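Local coordinates for protein methylenetetrahydrofolate--tRNA-(uracil-5-)-methyltransferase TrmFO (Thermus thermophilus, PDB 3G5S) that catalyses the folate- and FAD-dependent methylation of uridine 54 in tRNA to 5-methyluridine, with methylenetetrahydrofolate and NADH or NADPH as co-substrates, at residues A268-W272 and N396-P402. Sequence-based numbering, arbitrary orientation.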
loop_
_atom_site.group_PDB
_atom_site.type_symbol
_atom_site.label_atom_id
_atom_site.label_comp_id
_atom_site.label_asym_id
_atom_site.label_seq_id
_atom_site.Cartn_x
_atom_site.Cartn_y
_atom_site.Cartn_z
ATOM N N ALA A 268 16.038 1.261 -4.156
ATOM C CA ALA A 268 17.153 1.277 -3.206
ATOM C C ALA A 268 17.671 -0.112 -2.836
ATOM O O ALA A 268 18.775 -0.247 -2.314
ATOM C CB ALA A 268 16.770 2.049 -1.945
ATOM N N GLY A 269 16.873 -1.140 -3.089
ATOM C CA GLY A 269 17.287 -2.495 -2.774
ATOM C C GLY A 269 17.178 -2.880 -1.311
ATOM O O GLY A 269 17.783 -3.868 -0.898
ATOM N N ARG A 270 16.414 -2.121 -0.530
ATOM C CA ARG A 270 16.142 -2.491 0.862
ATOM C C ARG A 270 15.057 -3.557 1.006
ATOM O O ARG A 270 14.945 -4.180 2.057
ATOM C CB ARG A 270 15.713 -1.268 1.670
ATOM C CG ARG A 270 16.809 -0.257 1.896
ATOM C CD ARG A 270 16.336 0.885 2.773
ATOM N NE ARG A 270 15.333 1.719 2.114
ATOM C CZ ARG A 270 15.609 2.827 1.431
ATOM N NH1 ARG A 270 16.866 3.233 1.287
ATOM N NH2 ARG A 270 14.626 3.517 0.870
HETATM N N MSE A 271 14.247 -3.746 -0.032
HETATM C CA MSE A 271 13.028 -4.546 0.084
HETATM C C MSE A 271 13.010 -5.671 -0.938
HETATM O O MSE A 271 13.000 -5.412 -2.146
HETATM C CB MSE A 271 11.801 -3.647 -0.102
HETATM C CG MSE A 271 11.729 -2.554 0.936
HETATM SE SE MSE A 271 10.410 -1.204 0.553
HETATM C CE MSE A 271 8.890 -2.286 0.777
ATOM N N TRP A 272 13.013 -6.912 -0.454
ATOM C CA TRP A 272 13.065 -8.088 -1.313
ATOM C C TRP A 272 11.893 -9.011 -1.022
ATOM O O TRP A 272 11.641 -9.371 0.132
ATOM C CB TRP A 272 14.396 -8.830 -1.119
ATOM C CG TRP A 272 15.565 -8.065 -1.683
ATOM C CD1 TRP A 272 15.996 -6.824 -1.303
ATOM C CD2 TRP A 272 16.425 -8.477 -2.752
ATOM N NE1 TRP A 272 17.073 -6.443 -2.069
ATOM C CE2 TRP A 272 17.359 -7.442 -2.962
ATOM C CE3 TRP A 272 16.495 -9.620 -3.549
ATOM C CZ2 TRP A 272 18.349 -7.519 -3.936
ATOM C CZ3 TRP A 272 17.478 -9.699 -4.512
ATOM C CH2 TRP A 272 18.395 -8.656 -4.697
ATOM N N ASN A 396 5.677 1.189 5.919
ATOM C CA ASN A 396 6.627 0.356 6.644
ATOM C C ASN A 396 7.995 1.027 6.606
ATOM O O ASN A 396 8.249 1.891 5.761
ATOM C CB ASN A 396 6.689 -1.064 6.063
ATOM C CG ASN A 396 7.259 -1.094 4.664
ATOM O OD1 ASN A 396 6.517 -1.008 3.670
ATOM N ND2 ASN A 396 8.572 -1.181 4.565
ATOM N N TRP A 397 8.875 0.624 7.516
ATOM C CA TRP A 397 10.172 1.271 7.639
ATOM C C TRP A 397 11.130 1.011 6.481
ATOM O O TRP A 397 12.115 1.718 6.340
ATOM C CB TRP A 397 10.833 0.910 8.967
ATOM C CG TRP A 397 10.132 1.471 10.160
ATOM C CD1 TRP A 397 9.602 0.767 11.201
ATOM C CD2 TRP A 397 9.924 2.860 10.467
ATOM N NE1 TRP A 397 9.071 1.625 12.134
ATOM C CE2 TRP A 397 9.256 2.914 11.708
ATOM C CE3 TRP A 397 10.228 4.057 9.810
ATOM C CZ2 TRP A 397 8.891 4.127 12.307
ATOM C CZ3 TRP A 397 9.866 5.260 10.407
ATOM C CH2 TRP A 397 9.206 5.285 11.640
ATOM N N GLY A 398 10.855 0.010 5.647
ATOM C CA GLY A 398 11.683 -0.215 4.474
ATOM C C GLY A 398 11.600 0.882 3.420
ATOM O O GLY A 398 12.466 0.966 2.548
ATOM N N LEU A 399 10.575 1.728 3.511
ATOM C CA LEU A 399 10.311 2.754 2.501
ATOM C C LEU A 399 11.196 3.986 2.630
ATOM O O LEU A 399 11.292 4.769 1.694
ATOM C CB LEU A 399 8.855 3.199 2.584
ATOM C CG LEU A 399 7.825 2.129 2.254
ATOM C CD1 LEU A 399 6.436 2.645 2.538
ATOM C CD2 LEU A 399 7.937 1.645 0.814
ATOM N N VAL A 400 11.803 4.185 3.798
ATOM C CA VAL A 400 12.625 5.369 4.052
ATOM C C VAL A 400 14.089 4.957 4.195
ATOM O O VAL A 400 14.387 3.779 4.380
ATOM C CB VAL A 400 12.152 6.142 5.309
ATOM C CG1 VAL A 400 10.701 6.598 5.148
ATOM C CG2 VAL A 400 12.332 5.300 6.569
ATOM N N PRO A 401 15.019 5.919 4.099
ATOM C CA PRO A 401 16.427 5.536 4.215
ATOM C C PRO A 401 16.730 4.970 5.589
ATOM O O PRO A 401 16.042 5.265 6.567
ATOM C CB PRO A 401 17.167 6.863 4.016
ATOM C CG PRO A 401 16.214 7.705 3.241
ATOM C CD PRO A 401 14.868 7.346 3.773
ATOM N N PRO A 402 17.779 4.151 5.666
ATOM C CA PRO A 402 18.211 3.620 6.955
ATOM C C PRO A 402 18.668 4.744 7.874
ATOM O O PRO A 402 18.988 5.842 7.419
ATOM C CB PRO A 402 19.418 2.745 6.588
ATOM C CG PRO A 402 19.463 2.672 5.104
ATOM C CD PRO A 402 18.739 3.862 4.588
HETATM O O HOH W 1 12.672 1.499 -0.241
#
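The Arg270 guanidinium slides beneath the backbone of Val400 and Pro401, with Val400 O 3.1 Å above one face of its plane and Pro401 CA over the same face; Ala268 CB lies over the opposite face, and all three atoms are displaced toward the rim. Arg270 lies in the β-hairpin turn that joins the antiparallel strands 258-264 and 271-274, and it meets the loop between helices 374-384 and 409-429. The turn is fastened from within by Asp266, whose carboxylate accepts the backbone N-H groups of Arg270 and Met271, and by a hydrogen bond from Trp272 NE1 to Gly269 O (2.9 Å). One direct hydrogen bond crosses the contact: Arg270 NE gives its hydrogen to Gly398 O at 3.0 Å, almost straight at 173°. The oxygen lies at the edge of the guanidinium, in its plane, although the donor stands above the carbonyl plane. A bend at chi3 (-68°) brings NE round to this oxygen, while Arg270 NH1 lies 3.8 Å from Pro402 CD and the Arg270 and Pro402 side chains cross at about a right angle. Without the guanidinium, as with an alanine at Arg270, Gly398 O would probably lose this donor and a gap would probably open beneath Val400 O. Further into the interior, the selenium of Met271, a selenomethionine, rests 3.8 Å from Leu399 CD2, and both side chains also touch Tyr381 of helix 374-384 and Met393 of the following loop. Arg419 of helix 409-429 hydrogen-bonds to the carbonyl oxygens of Pro401 and Pro402. A water completes the grip on Gly398 O, donating to it at 2.8 Å and accepting a weak hydrogen bond from Arg270 NH2.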